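Galactose-binding-like protein (Bacteroides thetaiotaomicron, PDB 7M1B) is a SusE-like protein of uncertain activity that probably handles carbohydrate at the cell surface, with a galactose-binding-like domain. Local coordinates at residues T265-R276 with V370-I381; A314-S322 with D333-F343. All blocks are in the same frame, centred on the assembly; numbering follows the deposited sequence.

Contact 1 (T265-R276 with V370-I381). With EDO (1,2-ethanediol), chain B.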
loop_
_atom_site.group_PDB
_atom_site.type_symbol
_atom_site.label_atom_id
_atom_site.label_comp_id
_atom_site.label_asym_id
_atom_site.label_seq_id
_atom_site.Cartn_x
_atom_site.Cartn_y
_atom_site.Cartn_z
ATOM N N THR A 265 9.890 -7.743 8.266
ATOM C CA THR A 265 9.639 -6.311 8.068
ATOM C C THR A 265 10.101 -5.904 6.672
ATOM O O THR A 265 11.175 -6.313 6.236
ATOM C CB THR A 265 10.403 -5.519 9.122
ATOM O OG1 THR A 265 9.856 -5.936 10.390
ATOM C CG2 THR A 265 10.141 -4.023 9.004
ATOM N N ALA A 266 9.351 -5.024 6.018
ATOM C CA ALA A 266 9.692 -4.623 4.654
ATOM C C ALA A 266 9.213 -3.208 4.372
ATOM O O ALA A 266 8.226 -2.776 4.923
ATOM C CB ALA A 266 9.092 -5.606 3.655
ATOM N N GLN A 267 9.911 -2.540 3.447
ATOM C CA GLN A 267 9.457 -1.324 2.791
ATOM C C GLN A 267 8.599 -1.754 1.614
ATOM O O GLN A 267 9.102 -2.429 0.719
ATOM C CB GLN A 267 10.689 -0.497 2.316
ATOM C CG GLN A 267 10.310 0.936 1.911
ATOM C CD GLN A 267 9.800 1.822 3.026
ATOM O OE1 GLN A 267 10.373 1.934 4.115
ATOM N NE2 GLN A 267 8.707 2.503 2.739
ATOM N N LEU A 268 7.285 -1.452 1.622
ATOM C CA LEU A 268 6.377 -1.989 0.627
ATOM C C LEU A 268 6.270 -1.094 -0.599
ATOM O O LEU A 268 6.158 0.159 -0.493
ATOM C CB LEU A 268 5.005 -2.159 1.282
ATOM C CG LEU A 268 4.953 -3.225 2.369
ATOM C CD1 LEU A 268 3.534 -3.327 3.002
ATOM C CD2 LEU A 268 5.345 -4.611 1.815
ATOM N N SER A 269 6.170 -1.731 -1.757
ATOM C CA SER A 269 5.990 -1.086 -3.042
ATOM C C SER A 269 4.552 -1.184 -3.530
ATOM O O SER A 269 3.972 -0.192 -3.916
ATOM C CB SER A 269 6.959 -1.556 -4.097
ATOM O OG SER A 269 6.852 -2.992 -4.249
ATOM N N ARG A 270 4.035 -2.395 -3.622
ATOM C CA ARG A 270 2.707 -2.599 -4.201
ATOM C C ARG A 270 2.214 -3.997 -3.822
ATOM O O ARG A 270 2.967 -4.779 -3.218
ATOM C CB ARG A 270 2.908 -2.533 -5.732
ATOM C CG ARG A 270 3.721 -3.687 -6.307
ATOM C CD ARG A 270 4.011 -3.455 -7.820
ATOM N NE ARG A 270 4.708 -4.603 -8.420
ATOM C CZ ARG A 270 4.195 -5.748 -8.911
ATOM N NH1 ARG A 270 2.891 -5.996 -8.925
ATOM N NH2 ARG A 270 5.031 -6.654 -9.390
ATOM N N PHE A 271 0.914 -4.251 -4.034
ATOM C CA PHE A 271 0.435 -5.612 -3.865
ATOM C C PHE A 271 -0.577 -5.909 -4.967
ATOM O O PHE A 271 -1.064 -5.009 -5.656
ATOM C CB PHE A 271 -0.175 -5.786 -2.452
ATOM C CG PHE A 271 -1.490 -5.079 -2.186
ATOM C CD1 PHE A 271 -1.546 -3.704 -1.882
ATOM C CD2 PHE A 271 -2.696 -5.747 -2.409
ATOM C CE1 PHE A 271 -2.775 -3.066 -1.661
ATOM C CE2 PHE A 271 -3.918 -5.107 -2.181
ATOM C CZ PHE A 271 -3.977 -3.736 -1.876
ATOM N N THR A 272 -0.825 -7.214 -5.142
ATOM C CA THR A 272 -1.783 -7.706 -6.126
ATOM C C THR A 272 -2.862 -8.476 -5.351
ATOM O O THR A 272 -2.542 -9.238 -4.412
ATOM C CB THR A 272 -1.189 -8.671 -7.160
ATOM O OG1 THR A 272 -0.059 -7.979 -7.692
ATOM C CG2 THR A 272 -2.147 -9.035 -8.269
ATOM N N SER A 273 -4.148 -8.238 -5.699
ATOM C CA SER A 273 -5.287 -8.809 -4.959
ATOM C C SER A 273 -6.137 -9.588 -5.963
ATOM O O SER A 273 -6.395 -9.126 -7.096
ATOM C CB SER A 273 -6.148 -7.638 -4.414
ATOM O OG SER A 273 -7.232 -8.198 -3.721
ATOM N N TRP A 274 -6.470 -10.850 -5.613
ATOM C CA TRP A 274 -7.425 -11.614 -6.395
ATOM C C TRP A 274 -8.699 -11.903 -5.634
ATOM O O TRP A 274 -8.633 -12.298 -4.479
ATOM C CB TRP A 274 -6.853 -12.992 -6.776
ATOM C CG TRP A 274 -5.780 -12.898 -7.829
ATOM C CD1 TRP A 274 -5.959 -13.171 -9.154
ATOM C CD2 TRP A 274 -4.374 -12.704 -7.621
ATOM N NE1 TRP A 274 -4.746 -13.164 -9.806
ATOM C CE2 TRP A 274 -3.759 -12.872 -8.888
ATOM C CE3 TRP A 274 -3.571 -12.358 -6.517
ATOM C CZ2 TRP A 274 -2.370 -12.692 -9.081
ATOM C CZ3 TRP A 274 -2.195 -12.253 -6.703
ATOM C CH2 TRP A 274 -1.608 -12.399 -7.965
ATOM N N GLN A 275 -9.845 -11.694 -6.332
ATOM C CA GLN A 275 -11.146 -12.046 -5.794
ATOM C C GLN A 275 -11.375 -13.571 -5.910
ATOM O O GLN A 275 -10.832 -14.229 -6.809
ATOM C CB GLN A 275 -12.268 -11.399 -6.633
ATOM C CG GLN A 275 -12.291 -9.865 -6.467
ATOM C CD GLN A 275 -13.258 -9.291 -7.479
ATOM O OE1 GLN A 275 -14.380 -9.777 -7.653
ATOM N NE2 GLN A 275 -12.816 -8.223 -8.131
ATOM N N ARG A 276 -12.261 -14.103 -5.034
ATOM C CA ARG A 276 -12.644 -15.525 -5.166
ATOM C C ARG A 276 -13.446 -15.604 -6.476
ATOM O O ARG A 276 -14.231 -14.718 -6.851
ATOM C CB ARG A 276 -13.550 -15.892 -3.955
ATOM C CG ARG A 276 -14.221 -17.261 -4.084
ATOM C CD ARG A 276 -15.597 -17.172 -4.721
ATOM N NE ARG A 276 -16.536 -16.412 -3.842
ATOM C CZ ARG A 276 -17.340 -16.999 -2.920
ATOM N NH1 ARG A 276 -17.391 -18.350 -2.806
ATOM N NH2 ARG A 276 -18.047 -16.217 -2.158
ATOM N N VAL A 370 -14.784 -12.003 1.245
ATOM C CA VAL A 370 -14.280 -13.301 0.776
ATOM C C VAL A 370 -13.249 -12.909 -0.292
ATOM O O VAL A 370 -13.546 -12.061 -1.144
ATOM C CB VAL A 370 -15.343 -14.176 0.087
ATOM C CG1 VAL A 370 -14.704 -15.513 -0.344
ATOM C CG2 VAL A 370 -16.472 -14.510 1.058
ATOM N N MET A 371 -12.025 -13.409 -0.172
ATOM C CA MET A 371 -11.006 -13.113 -1.214
ATOM C C MET A 371 -10.224 -14.357 -1.573
ATOM O O MET A 371 -10.303 -15.333 -0.880
ATOM C CB MET A 371 -10.077 -12.029 -0.688
ATOM C CG MET A 371 -10.799 -10.617 -0.749
ATOM S SD MET A 371 -11.595 -9.981 -2.376
ATOM C CE MET A 371 -10.070 -9.477 -3.172
ATOM N N GLN A 372 -9.371 -14.276 -2.635
ATOM C CA GLN A 372 -8.712 -15.517 -3.096
ATOM C C GLN A 372 -7.219 -15.451 -2.758
ATOM O O GLN A 372 -6.605 -16.481 -2.453
ATOM C CB GLN A 372 -8.822 -15.656 -4.640
ATOM C CG GLN A 372 -8.279 -16.944 -5.224
ATOM C CD GLN A 372 -8.469 -16.849 -6.720
ATOM O OE1 GLN A 372 -7.631 -16.268 -7.453
ATOM N NE2 GLN A 372 -9.531 -17.455 -7.227
ATOM N N GLN A 373 -6.582 -14.286 -2.905
ATOM C CA GLN A 373 -5.092 -14.268 -2.848
ATOM C C GLN A 373 -4.591 -12.838 -2.682
ATOM O O GLN A 373 -5.198 -11.924 -3.269
ATOM C CB GLN A 373 -4.501 -14.905 -4.126
ATOM C CG GLN A 373 -3.028 -15.304 -3.964
ATOM C CD GLN A 373 -2.711 -16.643 -3.288
ATOM O OE1 GLN A 373 -1.547 -16.918 -3.028
ATOM N NE2 GLN A 373 -3.688 -17.319 -2.696
ATOM N N LEU A 374 -3.443 -12.663 -1.962
ATOM C CA LEU A 374 -2.810 -11.326 -1.858
ATOM C C LEU A 374 -1.296 -11.532 -1.945
ATOM O O LEU A 374 -0.776 -12.423 -1.220
ATOM C CB LEU A 374 -3.048 -10.733 -0.474
ATOM C CG LEU A 374 -4.475 -10.348 -0.161
ATOM C CD1 LEU A 374 -4.556 -9.887 1.298
ATOM C CD2 LEU A 374 -4.894 -9.218 -1.118
ATOM N N TRP A 375 -0.672 -10.941 -2.973
ATOM C CA TRP A 375 0.784 -10.995 -3.045
ATOM C C TRP A 375 1.360 -9.611 -2.793
ATOM O O TRP A 375 0.947 -8.679 -3.443
ATOM C CB TRP A 375 1.227 -11.480 -4.431
ATOM C CG TRP A 375 0.973 -12.937 -4.710
ATOM C CD1 TRP A 375 0.346 -13.824 -3.876
ATOM C CD2 TRP A 375 1.246 -13.599 -5.957
ATOM N NE1 TRP A 375 0.270 -15.039 -4.516
ATOM C CE2 TRP A 375 0.809 -14.923 -5.797
ATOM C CE3 TRP A 375 1.909 -13.234 -7.165
ATOM C CZ2 TRP A 375 0.937 -15.878 -6.823
ATOM C CZ3 TRP A 375 2.034 -14.205 -8.145
ATOM C CH2 TRP A 375 1.561 -15.517 -7.998
ATOM N N PHE A 376 2.377 -9.517 -1.911
ATOM C CA PHE A 376 2.964 -8.222 -1.530
ATOM C C PHE A 376 4.373 -8.127 -2.138
ATOM O O PHE A 376 5.086 -9.130 -2.161
ATOM C CB PHE A 376 3.034 -8.087 -0.017
ATOM C CG PHE A 376 1.741 -7.600 0.588
ATOM C CD1 PHE A 376 0.545 -8.240 0.377
ATOM C CD2 PHE A 376 1.730 -6.361 1.255
ATOM C CE1 PHE A 376 -0.613 -7.695 0.930
ATOM C CE2 PHE A 376 0.575 -5.847 1.812
ATOM C CZ PHE A 376 -0.611 -6.453 1.511
ATOM N N TYR A 377 4.755 -6.918 -2.505
ATOM C CA TYR A 377 6.051 -6.674 -3.105
ATOM C C TYR A 377 6.754 -5.604 -2.322
ATOM O O TYR A 377 6.093 -4.680 -1.857
ATOM C CB TYR A 377 5.957 -6.245 -4.577
ATOM C CG TYR A 377 5.400 -7.339 -5.467
ATOM C CD1 TYR A 377 4.011 -7.537 -5.552
ATOM C CD2 TYR A 377 6.232 -8.204 -6.157
ATOM C CE1 TYR A 377 3.470 -8.559 -6.317
ATOM C CE2 TYR A 377 5.713 -9.229 -6.944
ATOM C CZ TYR A 377 4.330 -9.399 -7.024
ATOM O OH TYR A 377 3.803 -10.389 -7.810
ATOM N N GLY A 378 8.092 -5.683 -2.216
ATOM C CA GLY A 378 8.804 -4.583 -1.569
ATOM C C GLY A 378 10.257 -5.037 -1.324
ATOM O O GLY A 378 10.754 -6.008 -1.921
ATOM N N THR A 379 10.876 -4.414 -0.342
ATOM C CA THR A 379 12.272 -4.662 -0.020
ATOM C C THR A 379 12.352 -5.060 1.453
ATOM O O THR A 379 12.123 -4.216 2.318
ATOM C CB THR A 379 13.140 -3.406 -0.273
ATOM O OG1 THR A 379 12.936 -2.893 -1.617
ATOM C CG2 THR A 379 14.596 -3.739 0.037
ATOM N N PRO A 380 12.714 -6.323 1.758
ATOM C CA PRO A 380 12.920 -6.739 3.133
ATOM C C PRO A 380 13.989 -5.905 3.822
ATOM O O PRO A 380 14.961 -5.414 3.208
ATOM C CB PRO A 380 13.435 -8.194 3.037
ATOM C CG PRO A 380 12.903 -8.623 1.682
ATOM C CD PRO A 380 13.001 -7.385 0.784
ATOM N N ILE A 381 13.793 -5.722 5.115
ATOM C CA ILE A 381 14.765 -4.903 5.833
ATOM C C ILE A 381 16.111 -5.607 6.152
ATOM O O ILE A 381 17.127 -4.875 6.154
ATOM C CB ILE A 381 14.140 -3.898 6.814
ATOM C CG1 ILE A 381 13.569 -2.742 5.990
ATOM C CG2 ILE A 381 15.153 -3.425 7.838
ATOM C CD1 ILE A 381 12.507 -1.969 6.688
HETATM C C1 EDO B . -17.927 -22.148 -0.632
HETATM O O1 EDO B . -18.256 -22.107 -2.016
HETATM C C2 EDO B . -17.777 -20.767 -0.101
HETATM O O2 EDO B . -18.676 -19.740 -0.622
HETATM O O HOH W 1 1.559 -9.956 -8.922
HETATM O O HOH W 2 -9.322 -14.560 -9.056
HETATM O O HOH W 3 -14.117 -12.386 -3.840
#

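Contact 2 (A314-S322 with D333-F343)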
loop_
_atom_site.group_PDB
_atom_site.type_symbol
_atom_site.label_atom_id
_atom_site.label_comp_id
_atom_site.label_asym_id
_atom_site.label_seq_id
_atom_site.Cartn_x
_atom_site.Cartn_y
_atom_site.Cartn_z
ATOM N N ALA A 314 -2.237 2.783 2.296
ATOM C CA ALA A 314 -2.806 2.842 0.940
ATOM C C ALA A 314 -4.311 2.970 1.062
ATOM O O ALA A 314 -4.910 2.491 2.035
ATOM C CB ALA A 314 -2.503 1.567 0.168
ATOM N N ASP A 315 -4.877 3.727 0.101
ATOM C CA ASP A 315 -6.307 3.729 -0.160
ATOM C C ASP A 315 -6.472 2.966 -1.456
ATOM O O ASP A 315 -5.709 3.181 -2.446
ATOM C CB ASP A 315 -6.809 5.154 -0.383
ATOM C CG ASP A 315 -6.714 6.011 0.863
ATOM O OD1 ASP A 315 -7.355 5.675 1.886
ATOM O OD2 ASP A 315 -6.078 7.050 0.761
ATOM N N CYS A 316 -7.488 2.100 -1.468
ATOM C CA CYS A 316 -7.595 1.181 -2.573
ATOM C C CYS A 316 -9.032 1.075 -3.046
ATOM O O CYS A 316 -9.934 0.938 -2.200
ATOM C CB CYS A 316 -7.161 -0.224 -2.160
ATOM S SG CYS A 316 -5.482 -0.343 -1.492
ATOM N N GLU A 317 -9.210 0.991 -4.354
ATOM C CA GLU A 317 -10.536 0.694 -4.939
ATOM C C GLU A 317 -10.419 -0.350 -6.043
ATOM O O GLU A 317 -9.727 -0.139 -7.049
ATOM C CB GLU A 317 -11.198 2.000 -5.442
ATOM C CG GLU A 317 -12.551 1.679 -6.103
ATOM C CD GLU A 317 -13.434 2.850 -6.448
ATOM O OE1 GLU A 317 -12.950 3.962 -6.263
ATOM O OE2 GLU A 317 -14.575 2.665 -6.893
ATOM N N SER A 318 -11.111 -1.489 -5.848
ATOM C CA SER A 318 -11.230 -2.507 -6.888
ATOM C C SER A 318 -12.225 -1.999 -7.930
ATOM O O SER A 318 -13.380 -1.705 -7.607
ATOM C CB SER A 318 -11.713 -3.781 -6.240
ATOM O OG SER A 318 -12.118 -4.759 -7.212
ATOM N N ILE A 319 -11.762 -1.888 -9.187
ATOM C CA ILE A 319 -12.566 -1.414 -10.319
ATOM C C ILE A 319 -13.244 -2.587 -11.026
ATOM O O ILE A 319 -12.613 -3.631 -11.280
ATOM C CB ILE A 319 -11.656 -0.608 -11.282
ATOM C CG1 ILE A 319 -11.113 0.649 -10.578
ATOM C CG2 ILE A 319 -12.462 -0.194 -12.501
ATOM C CD1 ILE A 319 -12.133 1.445 -9.808
ATOM N N LYS A 320 -14.538 -2.380 -11.401
ATOM C CA LYS A 320 -15.269 -3.293 -12.284
ATOM C C LYS A 320 -15.265 -2.684 -13.685
ATOM O O LYS A 320 -15.970 -1.722 -13.897
ATOM C CB LYS A 320 -16.690 -3.571 -11.800
ATOM C CG LYS A 320 -17.399 -4.666 -12.587
ATOM C CD LYS A 320 -18.818 -4.872 -11.970
ATOM C CE LYS A 320 -19.488 -6.087 -12.611
ATOM N NZ LYS A 320 -20.856 -6.284 -12.042
ATOM N N PRO A 321 -14.409 -3.086 -14.640
ATOM C CA PRO A 321 -14.298 -2.357 -15.927
ATOM C C PRO A 321 -15.625 -2.026 -16.623
ATOM O O PRO A 321 -15.808 -0.925 -17.159
ATOM C CB PRO A 321 -13.498 -3.324 -16.811
ATOM C CG PRO A 321 -12.585 -4.018 -15.816
ATOM C CD PRO A 321 -13.466 -4.230 -14.573
ATOM N N SER A 322 -16.565 -2.977 -16.625
ATOM C CA SER A 322 -17.850 -2.750 -17.300
ATOM C C SER A 322 -18.739 -1.730 -16.587
ATOM O O SER A 322 -19.642 -1.114 -17.208
ATOM C CB SER A 322 -18.591 -4.059 -17.336
ATOM O OG SER A 322 -19.042 -4.368 -15.997
ATOM N N ASP A 333 -14.561 -7.873 -17.502
ATOM C CA ASP A 333 -14.541 -7.955 -16.040
ATOM C C ASP A 333 -13.875 -9.259 -15.579
ATOM O O ASP A 333 -13.046 -9.236 -14.614
ATOM C CB ASP A 333 -15.963 -7.948 -15.476
ATOM C CG ASP A 333 -16.705 -6.619 -15.646
ATOM O OD1 ASP A 333 -16.040 -5.559 -15.776
ATOM O OD2 ASP A 333 -18.014 -6.667 -15.622
ATOM N N ILE A 334 -14.254 -10.371 -16.176
ATOM C CA ILE A 334 -13.768 -11.682 -15.708
ATOM C C ILE A 334 -12.283 -11.893 -16.027
ATOM O O ILE A 334 -11.494 -12.289 -15.161
ATOM C CB ILE A 334 -14.663 -12.757 -16.329
ATOM C CG1 ILE A 334 -16.056 -12.726 -15.672
ATOM C CG2 ILE A 334 -13.968 -14.117 -16.161
ATOM C CD1 ILE A 334 -17.109 -13.470 -16.466
ATOM N N THR A 335 -11.863 -11.530 -17.229
ATOM C CA THR A 335 -10.455 -11.554 -17.553
ATOM C C THR A 335 -9.671 -10.644 -16.602
ATOM O O THR A 335 -8.598 -11.036 -16.103
ATOM C CB THR A 335 -10.274 -11.175 -19.037
ATOM O OG1 THR A 335 -11.027 -12.112 -19.812
ATOM C CG2 THR A 335 -8.829 -11.192 -19.500
ATOM N N TYR A 336 -10.094 -9.382 -16.476
ATOM C CA TYR A 336 -9.418 -8.417 -15.617
ATOM C C TYR A 336 -9.242 -8.953 -14.190
ATOM O O TYR A 336 -8.147 -8.881 -13.610
ATOM C CB TYR A 336 -10.144 -7.068 -15.658
ATOM C CG TYR A 336 -9.627 -5.960 -14.770
ATOM C CD1 TYR A 336 -8.573 -5.140 -15.145
ATOM C CD2 TYR A 336 -10.159 -5.783 -13.493
ATOM C CE1 TYR A 336 -8.135 -4.107 -14.311
ATOM C CE2 TYR A 336 -9.769 -4.746 -12.658
ATOM C CZ TYR A 336 -8.695 -3.953 -13.038
ATOM O OH TYR A 336 -8.324 -2.956 -12.169
ATOM N N ALA A 337 -10.338 -9.406 -13.578
ATOM C CA ALA A 337 -10.179 -9.833 -12.198
ATOM C C ALA A 337 -9.297 -11.072 -12.098
ATOM O O ALA A 337 -8.560 -11.187 -11.110
ATOM C CB ALA A 337 -11.576 -10.156 -11.651
ATOM N N SER A 338 -9.404 -11.987 -13.069
ATOM C CA SER A 338 -8.646 -13.225 -12.934
ATOM C C SER A 338 -7.120 -12.969 -13.016
ATOM O O SER A 338 -6.340 -13.836 -12.585
ATOM C CB SER A 338 -9.113 -14.236 -13.996
ATOM O OG SER A 338 -8.596 -13.833 -15.321
ATOM N N LYS A 339 -6.695 -11.860 -13.654
ATOM C CA LYS A 339 -5.282 -11.530 -13.808
ATOM C C LYS A 339 -4.673 -10.855 -12.567
ATOM O O LYS A 339 -3.440 -10.728 -12.421
ATOM C CB LYS A 339 -5.112 -10.690 -15.079
ATOM C CG LYS A 339 -5.261 -9.180 -14.848
ATOM C CD LYS A 339 -4.494 -8.323 -15.880
ATOM C CE LYS A 339 -5.373 -7.777 -16.989
ATOM N NZ LYS A 339 -4.590 -7.243 -18.136
ATOM N N GLY A 340 -5.505 -10.530 -11.561
ATOM C CA GLY A 340 -4.991 -9.908 -10.340
ATOM C C GLY A 340 -5.081 -8.378 -10.463
ATOM O O GLY A 340 -4.658 -7.762 -11.445
ATOM N N GLU A 341 -5.587 -7.764 -9.410
ATOM C CA GLU A 341 -5.787 -6.284 -9.327
ATOM C C GLU A 341 -4.609 -5.657 -8.601
ATOM O O GLU A 341 -4.231 -6.055 -7.478
ATOM C CB GLU A 341 -7.140 -6.078 -8.678
ATOM C CG GLU A 341 -8.284 -6.580 -9.540
ATOM C CD GLU A 341 -9.586 -6.485 -8.764
ATOM O OE1 GLU A 341 -10.026 -7.459 -8.247
ATOM O OE2 GLU A 341 -10.068 -5.297 -8.619
ATOM N N GLU A 342 -4.027 -4.629 -9.237
ATOM C CA GLU A 342 -2.767 -4.097 -8.749
ATOM C C GLU A 342 -2.973 -2.783 -7.998
ATOM O O GLU A 342 -3.735 -1.916 -8.460
ATOM C CB GLU A 342 -1.888 -3.776 -10.000
ATOM C CG GLU A 342 -1.755 -4.956 -10.938
ATOM C CD GLU A 342 -0.876 -6.085 -10.471
ATOM O OE1 GLU A 342 -0.689 -7.022 -11.285
ATOM O OE2 GLU A 342 -0.381 -6.044 -9.307
ATOM N N PHE A 343 -2.285 -2.646 -6.851
ATOM C CA PHE A 343 -2.376 -1.426 -6.061
ATOM C C PHE A 343 -0.989 -0.984 -5.597
ATOM O O PHE A 343 -0.227 -1.798 -5.095
ATOM C CB PHE A 343 -3.248 -1.664 -4.793
ATOM C CG PHE A 343 -4.645 -2.101 -5.170
ATOM C CD1 PHE A 343 -5.578 -1.141 -5.538
ATOM C CD2 PHE A 343 -4.981 -3.431 -5.374
ATOM C CE1 PHE A 343 -6.856 -1.515 -5.947
ATOM C CE2 PHE A 343 -6.254 -3.807 -5.769
ATOM C CZ PHE A 343 -7.180 -2.855 -6.113
HETATM O O HOH W 4 -9.073 -2.994 -9.725
#

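Contact 1 (T265-R276 with V370-I381)
Strands 265-274 and 373-380 run antiparallel, their axes 4.4 Å apart at the closest, from the bond between Ile381 N and Thr265 O at one end to the bonds of Trp274 with Gln372 and Gln373 at the other. Two classic beta bulges break the ladder: Ser269 and Arg270 together face Tyr377, and Gln372 and Gln373 together face Trp274, whose carbonyl oxygen takes both their N-H groups from the same side of its plane. On the face with Thr272, the guanidinium of Arg270 lies flat over the Tyr377 ring, planes 13° apart and CZ 3.8 Å from the ring centroid, a stacked cation-pi pair. Its CG stands between the backbone N and carbonyl carbon (chi1 67°), and the extended chain beyond carries the group across the ring; Glu202 forms a salt bridge with NE. Further along, Trp274 drives the CH2 corner of its indole over one face of Trp375, edge-to-face, CH2 of Trp274 lying 3.7 Å from CD2 of Trp375. Trp375 NE1 in turn donates in its ring plane to a lone pair of Gln373 OE1, at 3.0 Å, which fixes the indole's rotation. A leucine in place of Trp375 would probably leave the Trp274 edge without its aromatic face and Gln373 OE1 without this donor. On the opposite face, Phe271 sets its CB 3.8 Å from the Phe376 ring centroid, while the displaced rings hardly overlap. Leu268 CD1 meets the edge of that same Phe376 ring. Leu268 and Phe376 pack on Met262, and Phe376 also on Phe357, inside a galactose-binding-like beta sandwich. The 256-274 strand also bonds through its backbone to 341-344 and 352-362, so the pair is embedded in a larger antiparallel sheet.

Contact 2 (A314-S322 with D333-F343)
Two carboxylates of 333-343 take hold of serines in 314-322. Asp333, on the helix, receives Ser322 twice: the backbone N gives a straight bond to OD1 (2.8 Å, 165°) and the hydroxyl OG one to OD2 (2.5 Å), both on syn lone pairs, so the carboxylate is held at both oxygens. Ser330 N adds a further donor to OD2. Glu341, on the strand after the helix, accepts from Ser318 OG at OE2, also syn, at 2.5 Å; Ser318 OG swings anti to its own backbone N (chi1 168°) to get there, and His363 meets the same hydroxyl. A water joins this polar cluster, donating a hydrogen bond to Glu341 OE2, accepting one from Ile319 N and hydrogen-bonded to Tyr336 OH. In this galactose-binding-like domain the chain leaves strand 311-317, passes through a loop into helix 331-338 and turns at Gly340, where phi is positive, into strand 341-344. Apolar packing is close at the strand end, where Cys316 CB comes within 3.8 Å of Phe343 CD1 and Trp292 meets the Phe343 ring edge-to-face. Pro321 CG rests over one face of Tyr336, offset toward its rim. Lys320 runs past the Asp333 carboxylate, its NZ too far for a salt bridge and bonded instead to Ser328 O and Trp324 O. Packing is looser toward solvent, where exposed Ile319 sends its side-chain end away and Glu317 points its CB away.

Contacts 1 and 2 have centres about 14 Å apart and meet along one seam, where strand 341-344 pairs with 256-274 on the side away from 370-380. There Glu341 N lies 2.8 Å from Ser273 O, a probable backbone hydrogen bond, and Glu342 OE2 comes within 2.5 Å of Thr272 OG1, probably also bonded. Glu341 bridges both contacts, since its OE1 accepts from Gln275 NE2 while OE2 serves contact 2. Trp274 NE1 packs 3.3 Å from Ser338 O. The only ligand here, an ethanediol probably from the crystallisation liquor, sits at Arg276 in contact 1 and marks no established sugar site.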